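Local coordinates for protein homoserine dehydrogenase (Thermoplasma acidophilum, PDB 3ING) that probably catalyses the NADP-dependent interconversion of aspartate semialdehyde and homoserine on the route from aspartate to threonine and methionine, at residues V113-K118 against E142-G147; N117-A122 against A214-V219. All blocks are in the same frame, centred on the assembly; numbering follows the deposited sequence.

How the interactions relate
Both interactions start from the same piece of chain, the end of strand 112-115 and the turn into helix 119-135, and share Asn117 and Lys118; their centres lie about 9 Å apart. Interaction 1 joins this strand-to-helix turn to the nearby loop after strand 139-140, at the nicotinamide end of NADPH. Interaction 2 reaches much farther along the chain, to helix 212-226. The two meet directly where Thr144 O lies 2.8 Å from Lys217 NZ, a probable hydrogen bond, and where Thr115 packs on Leu121. Together they connect the Rossmann-type nucleotide domain with the helix carrying the predicted proton donor, placing cofactor, sodium loop and Lys217 side by side.

Interaction 1 (V113-K118 against E142-G147); sequences VVTANK and EATVAG. With NA (sodium ion), chain B; NDP (NADPH dihydro-nicotinamide-adenine-dinucleotide phosphate), chain C.
Thr144 packs its methyl and carbonyl against the chain from Thr115 to Lys118, where strand 112-115 of the Rossmann-type domain ends and the 3-10 turn 142-144 follows the neighbouring parallel strand 139-140. Its CG2 lies against two backbone carbonyls, 3.3 Å from Thr115 O and 3.5 Å from Asn117 O. The side chains of Thr115 and Thr144 cross at about a right angle, their methyls in contact. With chi1 at 66°, OG1 lies between the backbone N and the carbonyl carbon and bonds Tyr141 O, while CG2 is the branch that meets the other segment. Beside it is an apolar contact, Ala116 CB touching Ala143 CB at 3.7 Å.

The side chains of Lys118 and Thr144 run antiparallel alongside one another. The extended lysine chain follows the threonine carbonyl, with CG 3.2 Å from Thr144 O, and delivers NZ to a salt bridge with Asp213.

Polar linkage is indirect. One water donates to Thr115 O and accepts from Ala143 N, at 2.9 Å each, spanning the gap between the two backbones. Within 113-118, Thr115 OG1 accepts from Asn117 N, an ST turn that bends the chain as it leaves the strand.

Both segments also border the ligands. Ala116, Asn117, Lys118, Ala143 and Gly147 line the NADPH pocket, and Ala143 O lies 3.1 Å from C5N of the nicotinamide. Just beyond, the loop wraps a sodium ion. Glu142 contributes both its carbonyl O and carboxylate OE2; a turn about the CB-CG bond (chi2 64°) brings the carboxylate round, and OE2 also accepts from Leu151 N and OE1 from Ser153 N. The carbonyls of Ala146 and Val149 add to the site, and Val145 O binds the sodium at 2.5 Å.

Interaction 2 (N117-A122 against A214-V219); sequences NKSGLA and AARKSV. With NDP (NADPH dihydro-nicotinamide-adenine-dinucleotide phosphate), chain C.
Ala122 against Arg216 and Val219 forms a buried helix-to-helix contact, joining the first turn of helix 119-135, in the Rossmann-type nucleotide domain, to helix 212-226, within the homoserine dehydrogenase family region. The helix packing is carried by aliphatic atoms. Ala122 CB rests on the stem of Arg216, 3.5 Å from its CB, and Lys118 CB lies along the same stem, 4.0 Å from Arg216 CB. One turn on, Val219 CG1 comes up to Ala122 O at 3.6 Å.

Past this stem the Arg216 chain stays extended to NE, taking the guanidinium over to Ser119. A water lies in the guanidinium plane at its edge, accepting from Arg216 NE at 2.8 Å and donating to Ser119 OG at 3.1 Å. The group is further held by Asp207, which makes a salt bridge to NH1, while Ser119 OG also bonds Ser93 O.

At the start of helix 119-135, Asn117 OD1 accepts from Ser119 N at 2.8 Å, a capping bond running nearly along the carbonyl direction (C=O...N 167°). Its ND2 is taken by Glu99 and Thr90.

On the cofactor side the two lysines converge. Lys217, predicted to be the proton donor, runs out extended and turns only at its last torsion (chi4 -71°), which brings its amine across the end of Lys118, itself predicted to bind NADPH. The Lys217 amine is hydrogen-bonded to Thr144 O; Lys118 NZ and Lys217 NZ approach to 2.8 Å, a close contact that is not a hydrogen bond.

Interaction 1 (V113-K118 against E142-G147)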
ATOM      1  N   VAL A 113     -19.961   1.802   7.220  1.00 19.99           N
ATOM      2  CA  VAL A 113     -20.001   2.721   6.119  1.00 18.88           C
ATOM      3  C   VAL A 113     -18.727   2.778   5.328  1.00 20.81           C
ATOM      4  O   VAL A 113     -17.635   2.733   5.880  1.00 18.06           O
ATOM      5  CB  VAL A 113     -20.353   4.176   6.633  1.00 19.26           C
ATOM      6  CG1 VAL A 113     -20.226   5.206   5.534  1.00 16.79           C
ATOM      7  CG2 VAL A 113     -21.775   4.196   7.203  1.00 14.60           C
ATOM      8  N   VAL A 114     -18.881   2.889   4.008  1.00 18.65           N
ATOM      9  CA  VAL A 114     -17.779   3.215   3.108  1.00 20.17           C
ATOM     10  C   VAL A 114     -18.147   4.495   2.369  1.00 22.14           C
ATOM     11  O   VAL A 114     -19.247   4.601   1.833  1.00 22.37           O
ATOM     12  CB  VAL A 114     -17.530   2.129   2.083  1.00 20.09           C
ATOM     13  CG1 VAL A 114     -16.547   2.635   1.079  1.00 16.78           C
ATOM     14  CG2 VAL A 114     -17.047   0.821   2.775  1.00 17.07           C
ATOM     15  N   THR A 115     -17.247   5.474   2.339  1.00 20.67           N
ATOM     16  CA  THR A 115     -17.566   6.701   1.661  1.00 19.97           C
ATOM     17  C   THR A 115     -16.464   7.177   0.722  1.00 21.20           C
ATOM     18  O   THR A 115     -15.277   7.052   0.997  1.00 23.04           O
ATOM     19  CB  THR A 115     -17.923   7.828   2.677  1.00 22.18           C
ATOM     20  OG1 THR A 115     -18.422   9.005   1.976  1.00 24.33           O
ATOM     21  CG2 THR A 115     -16.704   8.208   3.561  1.00 21.03           C
ATOM     22  N   ALA A 116     -16.910   7.728  -0.396  1.00 21.77           N
ATOM     23  CA  ALA A 116     -16.106   8.543  -1.338  1.00 21.39           C
ATOM     24  C   ALA A 116     -16.347  10.037  -1.125  1.00 19.31           C
ATOM     25  O   ALA A 116     -15.586  10.877  -1.607  1.00 20.46           O
ATOM     26  CB  ALA A 116     -16.499   8.183  -2.832  1.00 19.40           C
ATOM     27  N   ASN A 117     -17.426  10.355  -0.431  1.00 20.75           N
ATOM     28  CA  ASN A 117     -17.825  11.734  -0.179  1.00 19.50           C
ATOM     29  C   ASN A 117     -16.974  12.292   0.973  1.00 20.51           C
ATOM     30  O   ASN A 117     -16.863  11.668   2.012  1.00 21.68           O
ATOM     31  CB  ASN A 117     -19.342  11.754   0.087  1.00 20.88           C
ATOM     32  CG  ASN A 117     -19.871  13.121   0.558  1.00 23.67           C
ATOM     33  OD1 ASN A 117     -19.195  13.814   1.265  1.00 26.47           O
ATOM     34  ND2 ASN A 117     -21.097  13.454   0.193  1.00 21.98           N
ATOM     35  N   LYS A 118     -16.356  13.461   0.750  1.00 20.26           N
ATOM     36  CA  LYS A 118     -15.411  14.075   1.681  1.00 23.98           C
ATOM     37  C   LYS A 118     -16.031  15.039   2.666  1.00 24.26           C
ATOM     38  O   LYS A 118     -15.378  15.417   3.648  1.00 24.18           O
ATOM     39  CB  LYS A 118     -14.365  14.847   0.873  1.00 24.48           C
ATOM     40  CG  LYS A 118     -13.722  13.932  -0.148  1.00 32.30           C
ATOM     41  CD  LYS A 118     -13.091  14.662  -1.308  1.00 37.55           C
ATOM     42  CE  LYS A 118     -13.048  13.729  -2.538  1.00 37.47           C
ATOM     43  NZ  LYS A 118     -12.546  14.425  -3.756  1.00 38.96           N
ATOM     44  N   GLU A 142     -11.233   5.387   1.806  1.00 21.15           N
ATOM     45  CA  GLU A 142     -10.147   5.391   0.847  1.00 21.07           C
ATOM     46  C   GLU A 142     -10.314   6.400  -0.279  1.00 21.43           C
ATOM     47  O   GLU A 142      -9.396   7.141  -0.603  1.00 24.26           O
ATOM     48  CB  GLU A 142      -9.989   4.019   0.209  1.00 21.13           C
ATOM     49  CG  GLU A 142      -8.708   3.917  -0.639  1.00 26.84           C
ATOM     50  CD  GLU A 142      -7.474   4.075   0.232  1.00 31.58           C
ATOM     51  OE1 GLU A 142      -7.317   3.268   1.157  1.00 29.11           O
ATOM     52  OE2 GLU A 142      -6.704   5.028   0.007  1.00 29.73           O
ATOM     53  N   ALA A 143     -11.469   6.392  -0.913  1.00 21.63           N
ATOM     54  CA  ALA A 143     -11.735   7.250  -2.061  1.00 23.84           C
ATOM     55  C   ALA A 143     -11.808   8.740  -1.764  1.00 22.95           C
ATOM     56  O   ALA A 143     -11.790   9.535  -2.692  1.00 23.50           O
ATOM     57  CB  ALA A 143     -13.051   6.788  -2.749  1.00 19.37           C
ATOM     58  N   THR A 144     -11.893   9.135  -0.487  1.00 21.42           N
ATOM     59  CA  THR A 144     -12.018  10.540  -0.131  1.00 22.28           C
ATOM     60  C   THR A 144     -10.718  11.342  -0.303  1.00 26.97           C
ATOM     61  O   THR A 144     -10.805  12.531  -0.389  1.00 25.09           O
ATOM     62  CB  THR A 144     -12.485  10.735   1.322  1.00 20.86           C
ATOM     63  OG1 THR A 144     -11.452  10.248   2.219  1.00 18.47           O
ATOM     64  CG2 THR A 144     -13.839  10.021   1.547  1.00 19.74           C
ATOM     65  N   VAL A 145      -9.545  10.702  -0.375  1.00 23.94           N
ATOM     66  CA  VAL A 145      -8.293  11.449  -0.650  1.00 22.94           C
ATOM     67  C   VAL A 145      -7.523  10.734  -1.761  1.00 26.60           C
ATOM     68  O   VAL A 145      -7.171   9.557  -1.614  1.00 28.67           O
ATOM     69  CB  VAL A 145      -7.386  11.569   0.571  1.00 23.50           C
ATOM     70  CG1 VAL A 145      -6.064  12.423   0.224  1.00 19.68           C
ATOM     71  CG2 VAL A 145      -8.134  12.159   1.759  1.00 21.16           C
ATOM     72  N   ALA A 146      -7.292  11.423  -2.870  1.00 28.53           N
ATOM     73  CA  ALA A 146      -6.577  10.832  -4.010  1.00 31.81           C
ATOM     74  C   ALA A 146      -7.325   9.608  -4.498  1.00 32.08           C
ATOM     75  O   ALA A 146      -6.852   8.476  -4.406  1.00 39.45           O
ATOM     76  CB  ALA A 146      -5.092  10.464  -3.675  1.00 26.72           C
ATOM     77  N   GLY A 147      -8.517   9.846  -4.978  1.00 31.99           N
ATOM     78  CA  GLY A 147      -9.379   8.812  -5.555  1.00 31.78           C
ATOM     79  C   GLY A 147      -8.836   7.401  -5.607  1.00 30.16           C
ATOM     80  O   GLY A 147      -9.004   6.618  -4.687  1.00 37.39           O
TER
HETATM   81 NA    NA B 325      -7.113   7.040  -1.959  1.00 28.32          NA
HETATM   82  PA  NDP C 326     -21.852  12.751  -9.591  1.00 23.13           P
HETATM   83  O1A NDP C 326     -21.443  12.263 -10.922  1.00 20.48           O
HETATM   84  O2A NDP C 326     -22.450  14.106  -9.537  1.00 20.11           O
HETATM   85  O5B NDP C 326     -22.915  11.740  -8.928  1.00 21.40           O
HETATM   86  C5B NDP C 326     -23.601  11.958  -7.712  1.00 22.01           C
HETATM   87  C4B NDP C 326     -24.698  10.920  -7.532  1.00 22.11           C
HETATM   88  O4B NDP C 326     -25.461  11.172  -6.380  1.00 23.09           O
HETATM   89  C3B NDP C 326     -25.724  10.966  -8.672  1.00 20.62           C
HETATM   90  O3B NDP C 326     -26.358   9.706  -8.834  1.00 21.58           O
HETATM   91  C2B NDP C 326     -26.711  11.972  -8.186  1.00 19.44           C
HETATM   92  O2B NDP C 326     -27.984  11.858  -8.758  1.00 24.11           O
HETATM   93  C1B NDP C 326     -26.785  11.563  -6.739  1.00 18.91           C
HETATM   94  N9A NDP C 326     -27.229  12.605  -5.822  1.00 23.58           N
HETATM   95  C8A NDP C 326     -27.080  13.963  -5.868  1.00 26.33           C
HETATM   96  N7A NDP C 326     -27.625  14.479  -4.721  1.00 23.13           N
HETATM   97  C5A NDP C 326     -28.096  13.464  -3.982  1.00 26.50           C
HETATM   98  C6A NDP C 326     -28.744  13.470  -2.764  1.00 28.98           C
HETATM   99  N6A NDP C 326     -28.717  14.554  -1.992  1.00 41.16           N
HETATM  100  N1A NDP C 326     -29.086  12.260  -2.277  1.00 25.79           N
HETATM  101  C2A NDP C 326     -28.870  11.075  -2.951  1.00 29.38           C
HETATM  102  N3A NDP C 326     -28.216  11.047  -4.168  1.00 27.05           N
HETATM  103  C4A NDP C 326     -27.846  12.273  -4.644  1.00 22.86           C
HETATM  104  O3  NDP C 326     -20.605  12.686  -8.581  1.00 14.44           O
HETATM  105  PN  NDP C 326     -19.317  11.732  -8.714  1.00 19.47           P
HETATM  106  O1N NDP C 326     -18.365  12.331  -9.698  1.00 22.62           O
HETATM  107  O2N NDP C 326     -19.825  10.340  -8.913  1.00 19.22           O
HETATM  108  O5D NDP C 326     -18.621  11.862  -7.253  1.00 21.32           O
HETATM  109  C5D NDP C 326     -19.340  11.242  -6.186  1.00 22.36           C
HETATM  110  C4D NDP C 326     -18.583  11.469  -4.881  1.00 23.30           C
HETATM  111  O4D NDP C 326     -17.310  10.880  -5.018  1.00 22.88           O
HETATM  112  C3D NDP C 326     -18.332  12.918  -4.559  1.00 20.76           C
HETATM  113  O3D NDP C 326     -18.578  13.239  -3.185  1.00 18.82           O
HETATM  114  C2D NDP C 326     -16.884  13.140  -4.950  1.00 20.15           C
HETATM  115  O2D NDP C 326     -16.271  14.170  -4.222  1.00 20.22           O
HETATM  116  C1D NDP C 326     -16.285  11.788  -4.644  1.00 18.29           C
HETATM  117  N1N NDP C 326     -15.043  11.523  -5.349  1.00 18.16           N
HETATM  118  C2N NDP C 326     -15.019  11.582  -6.718  1.00 20.41           C
HETATM  119  C3N NDP C 326     -13.836  11.520  -7.440  1.00 24.90           C
HETATM  120  C7N NDP C 326     -13.902  11.443  -8.918  1.00 27.90           C
HETATM  121  O7N NDP C 326     -12.939  10.670  -9.527  1.00 34.74           O
HETATM  122  N7N NDP C 326     -14.897  11.976  -9.614  1.00 26.05           N
HETATM  123  C4N NDP C 326     -12.547  11.035  -6.785  1.00 25.56           C
HETATM  124  C5N NDP C 326     -12.695  10.964  -5.291  1.00 19.13           C
HETATM  125  C6N NDP C 326     -13.911  11.186  -4.649  1.00 17.90           C
HETATM  126  P2B NDP C 326     -28.245  11.853 -10.340  1.00 35.51           P
HETATM  127  O1X NDP C 326     -29.747  11.946 -10.356  1.00 36.04           O
HETATM  128  O2X NDP C 326     -27.577  10.640 -11.054  1.00 27.68           O
HETATM  129  O3X NDP C 326     -27.599  13.115 -10.815  1.00 20.80           O
HETATM  130  O   HOH W   1     -13.766   4.804  -0.085  1.00 19.09           O

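Interaction 2 (N117-A122 against A214-V219)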
ATOM      1  N   ASN A 117     -17.426  10.355  -0.431  1.00 20.75           N
ATOM      2  CA  ASN A 117     -17.825  11.734  -0.179  1.00 19.50           C
ATOM      3  C   ASN A 117     -16.974  12.292   0.973  1.00 20.51           C
ATOM      4  O   ASN A 117     -16.863  11.668   2.012  1.00 21.68           O
ATOM      5  CB  ASN A 117     -19.342  11.754   0.087  1.00 20.88           C
ATOM      6  CG  ASN A 117     -19.871  13.121   0.558  1.00 23.67           C
ATOM      7  OD1 ASN A 117     -19.195  13.814   1.265  1.00 26.47           O
ATOM      8  ND2 ASN A 117     -21.097  13.454   0.193  1.00 21.98           N
ATOM      9  N   LYS A 118     -16.356  13.461   0.750  1.00 20.26           N
ATOM     10  CA  LYS A 118     -15.411  14.075   1.681  1.00 23.98           C
ATOM     11  C   LYS A 118     -16.031  15.039   2.666  1.00 24.26           C
ATOM     12  O   LYS A 118     -15.378  15.417   3.648  1.00 24.18           O
ATOM     13  CB  LYS A 118     -14.365  14.847   0.873  1.00 24.48           C
ATOM     14  CG  LYS A 118     -13.722  13.932  -0.148  1.00 32.30           C
ATOM     15  CD  LYS A 118     -13.091  14.662  -1.308  1.00 37.55           C
ATOM     16  CE  LYS A 118     -13.048  13.729  -2.538  1.00 37.47           C
ATOM     17  NZ  LYS A 118     -12.546  14.425  -3.756  1.00 38.96           N
ATOM     18  N   SER A 119     -17.264  15.470   2.412  1.00 20.27           N
ATOM     19  CA  SER A 119     -17.827  16.601   3.191  1.00 22.25           C
ATOM     20  C   SER A 119     -18.228  16.250   4.623  1.00 22.52           C
ATOM     21  O   SER A 119     -18.056  17.043   5.548  1.00 23.06           O
ATOM     22  CB  SER A 119     -19.037  17.157   2.465  1.00 25.55           C
ATOM     23  OG  SER A 119     -19.528  18.313   3.118  1.00 25.12           O
ATOM     24  N   GLY A 120     -18.803  15.073   4.810  1.00 21.92           N
ATOM     25  CA  GLY A 120     -19.161  14.630   6.162  1.00 22.04           C
ATOM     26  C   GLY A 120     -17.943  14.582   7.048  1.00 20.90           C
ATOM     27  O   GLY A 120     -17.911  15.202   8.068  1.00 19.69           O
ATOM     28  N   LEU A 121     -16.898  13.875   6.609  1.00 20.77           N
ATOM     29  CA  LEU A 121     -15.687  13.745   7.399  1.00 20.92           C
ATOM     30  C   LEU A 121     -14.932  15.045   7.547  1.00 20.59           C
ATOM     31  O   LEU A 121     -14.285  15.266   8.551  1.00 22.03           O
ATOM     32  CB  LEU A 121     -14.773  12.681   6.771  1.00 19.30           C
ATOM     33  CG  LEU A 121     -15.319  11.249   6.790  1.00 21.72           C
ATOM     34  CD1 LEU A 121     -14.441  10.302   5.978  1.00 18.79           C
ATOM     35  CD2 LEU A 121     -15.516  10.757   8.249  1.00 20.48           C
ATOM     36  N   ALA A 122     -15.003  15.917   6.552  1.00 20.79           N
ATOM     37  CA  ALA A 122     -14.273  17.195   6.622  1.00 21.08           C
ATOM     38  C   ALA A 122     -14.915  18.226   7.578  1.00 25.05           C
ATOM     39  O   ALA A 122     -14.228  19.088   8.114  1.00 26.40           O
ATOM     40  CB  ALA A 122     -14.090  17.793   5.205  1.00 20.61           C
ATOM     41  N   ALA A 214      -9.395  20.243  -2.032  1.00 22.23           N
ATOM     42  CA  ALA A 214      -8.126  19.949  -1.361  1.00 21.12           C
ATOM     43  C   ALA A 214      -8.228  20.133   0.160  1.00 21.23           C
ATOM     44  O   ALA A 214      -7.646  19.364   0.944  1.00 23.38           O
ATOM     45  CB  ALA A 214      -7.009  20.839  -1.930  1.00 20.94           C
ATOM     46  N   ALA A 215      -8.934  21.182   0.577  1.00 20.89           N
ATOM     47  CA  ALA A 215      -9.072  21.485   1.989  1.00 22.09           C
ATOM     48  C   ALA A 215      -9.750  20.348   2.717  1.00 21.54           C
ATOM     49  O   ALA A 215      -9.298  19.981   3.777  1.00 20.81           O
ATOM     50  CB  ALA A 215      -9.818  22.791   2.231  1.00 20.53           C
ATOM     51  N   ARG A 216     -10.827  19.804   2.152  1.00 22.37           N
ATOM     52  CA  ARG A 216     -11.551  18.710   2.776  1.00 22.65           C
ATOM     53  C   ARG A 216     -10.631  17.523   2.940  1.00 21.84           C
ATOM     54  O   ARG A 216     -10.605  16.877   3.974  1.00 20.83           O
ATOM     55  CB  ARG A 216     -12.789  18.314   1.949  1.00 23.87           C
ATOM     56  CG  ARG A 216     -13.917  19.368   1.964  1.00 22.81           C
ATOM     57  CD  ARG A 216     -14.895  19.001   0.867  1.00 21.67           C
ATOM     58  NE  ARG A 216     -16.032  19.912   0.816  1.00 26.61           N
ATOM     59  CZ  ARG A 216     -16.669  20.231  -0.317  1.00 28.31           C
ATOM     60  NH1 ARG A 216     -16.232  19.814  -1.515  1.00 26.30           N
ATOM     61  NH2 ARG A 216     -17.671  21.058  -0.271  1.00 28.91           N
ATOM     62  N   LYS A 217      -9.852  17.244   1.905  1.00 23.26           N
ATOM     63  CA  LYS A 217      -8.935  16.114   1.944  1.00 20.35           C
ATOM     64  C   LYS A 217      -7.914  16.335   3.053  1.00 20.99           C
ATOM     65  O   LYS A 217      -7.546  15.406   3.730  1.00 22.19           O
ATOM     66  CB  LYS A 217      -8.242  15.915   0.580  1.00 18.90           C
ATOM     67  CG  LYS A 217      -9.182  15.571  -0.542  1.00 24.12           C
ATOM     68  CD  LYS A 217      -8.443  15.385  -1.871  1.00 26.40           C
ATOM     69  CE  LYS A 217      -9.432  15.016  -2.990  1.00 25.60           C
ATOM     70  NZ  LYS A 217      -9.984  13.648  -2.874  1.00 34.06           N
ATOM     71  N   SER A 218      -7.490  17.578   3.265  1.00 21.22           N
ATOM     72  CA  SER A 218      -6.463  17.847   4.239  1.00 20.06           C
ATOM     73  C   SER A 218      -6.941  17.606   5.663  1.00 21.40           C
ATOM     74  O   SER A 218      -6.127  17.252   6.528  1.00 20.51           O
ATOM     75  CB  SER A 218      -5.905  19.286   4.105  1.00 22.94           C
ATOM     76  OG  SER A 218      -6.787  20.306   4.593  1.00 17.60           O
ATOM     77  N   VAL A 219      -8.245  17.824   5.900  1.00 23.48           N
ATOM     78  CA  VAL A 219      -8.872  17.581   7.221  1.00 23.07           C
ATOM     79  C   VAL A 219      -8.863  16.090   7.497  1.00 23.38           C
ATOM     80  O   VAL A 219      -8.507  15.652   8.571  1.00 20.01           O
ATOM     81  CB  VAL A 219     -10.318  18.078   7.289  1.00 19.87           C
ATOM     82  CG1 VAL A 219     -10.991  17.636   8.585  1.00 22.28           C
ATOM     83  CG2 VAL A 219     -10.369  19.594   7.126  1.00 16.99           C
TER
HETATM   84  PA  NDP C 326     -21.852  12.751  -9.591  1.00 23.13           P
HETATM   85  O1A NDP C 326     -21.443  12.263 -10.922  1.00 20.48           O
HETATM   86  O2A NDP C 326     -22.450  14.106  -9.537  1.00 20.11           O
HETATM   87  O5B NDP C 326     -22.915  11.740  -8.928  1.00 21.40           O
HETATM   88  C5B NDP C 326     -23.601  11.958  -7.712  1.00 22.01           C
HETATM   89  C4B NDP C 326     -24.698  10.920  -7.532  1.00 22.11           C
HETATM   90  O4B NDP C 326     -25.461  11.172  -6.380  1.00 23.09           O
HETATM   91  C3B NDP C 326     -25.724  10.966  -8.672  1.00 20.62           C
HETATM   92  O3B NDP C 326     -26.358   9.706  -8.834  1.00 21.58           O
HETATM   93  C2B NDP C 326     -26.711  11.972  -8.186  1.00 19.44           C
HETATM   94  O2B NDP C 326     -27.984  11.858  -8.758  1.00 24.11           O
HETATM   95  C1B NDP C 326     -26.785  11.563  -6.739  1.00 18.91           C
HETATM   96  N9A NDP C 326     -27.229  12.605  -5.822  1.00 23.58           N
HETATM   97  C8A NDP C 326     -27.080  13.963  -5.868  1.00 26.33           C
HETATM   98  N7A NDP C 326     -27.625  14.479  -4.721  1.00 23.13           N
HETATM   99  C5A NDP C 326     -28.096  13.464  -3.982  1.00 26.50           C
HETATM  100  C6A NDP C 326     -28.744  13.470  -2.764  1.00 28.98           C
HETATM  101  N6A NDP C 326     -28.717  14.554  -1.992  1.00 41.16           N
HETATM  102  N1A NDP C 326     -29.086  12.260  -2.277  1.00 25.79           N
HETATM  103  C2A NDP C 326     -28.870  11.075  -2.951  1.00 29.38           C
HETATM  104  N3A NDP C 326     -28.216  11.047  -4.168  1.00 27.05           N
HETATM  105  C4A NDP C 326     -27.846  12.273  -4.644  1.00 22.86           C
HETATM  106  O3  NDP C 326     -20.605  12.686  -8.581  1.00 14.44           O
HETATM  107  PN  NDP C 326     -19.317  11.732  -8.714  1.00 19.47           P
HETATM  108  O1N NDP C 326     -18.365  12.331  -9.698  1.00 22.62           O
HETATM  109  O2N NDP C 326     -19.825  10.340  -8.913  1.00 19.22           O
HETATM  110  O5D NDP C 326     -18.621  11.862  -7.253  1.00 21.32           O
HETATM  111  C5D NDP C 326     -19.340  11.242  -6.186  1.00 22.36           C
HETATM  112  C4D NDP C 326     -18.583  11.469  -4.881  1.00 23.30           C
HETATM  113  O4D NDP C 326     -17.310  10.880  -5.018  1.00 22.88           O
HETATM  114  C3D NDP C 326     -18.332  12.918  -4.559  1.00 20.76           C
HETATM  115  O3D NDP C 326     -18.578  13.239  -3.185  1.00 18.82           O
HETATM  116  C2D NDP C 326     -16.884  13.140  -4.950  1.00 20.15           C
HETATM  117  O2D NDP C 326     -16.271  14.170  -4.222  1.00 20.22           O
HETATM  118  C1D NDP C 326     -16.285  11.788  -4.644  1.00 18.29           C
HETATM  119  N1N NDP C 326     -15.043  11.523  -5.349  1.00 18.16           N
HETATM  120  C2N NDP C 326     -15.019  11.582  -6.718  1.00 20.41           C
HETATM  121  C3N NDP C 326     -13.836  11.520  -7.440  1.00 24.90           C
HETATM  122  C7N NDP C 326     -13.902  11.443  -8.918  1.00 27.90           C
HETATM  123  O7N NDP C 326     -12.939  10.670  -9.527  1.00 34.74           O
HETATM  124  N7N NDP C 326     -14.897  11.976  -9.614  1.00 26.05           N
HETATM  125  C4N NDP C 326     -12.547  11.035  -6.785  1.00 25.56           C
HETATM  126  C5N NDP C 326     -12.695  10.964  -5.291  1.00 19.13           C
HETATM  127  C6N NDP C 326     -13.911  11.186  -4.649  1.00 17.90           C
HETATM  128  P2B NDP C 326     -28.245  11.853 -10.340  1.00 35.51           P
HETATM  129  O1X NDP C 326     -29.747  11.946 -10.356  1.00 36.04           O
HETATM  130  O2X NDP C 326     -27.577  10.640 -11.054  1.00 27.68           O
HETATM  131  O3X NDP C 326     -27.599  13.115 -10.815  1.00 20.80           O
HETATM  132  O   HOH W   2     -17.767  20.848   2.745  1.00 44.51           O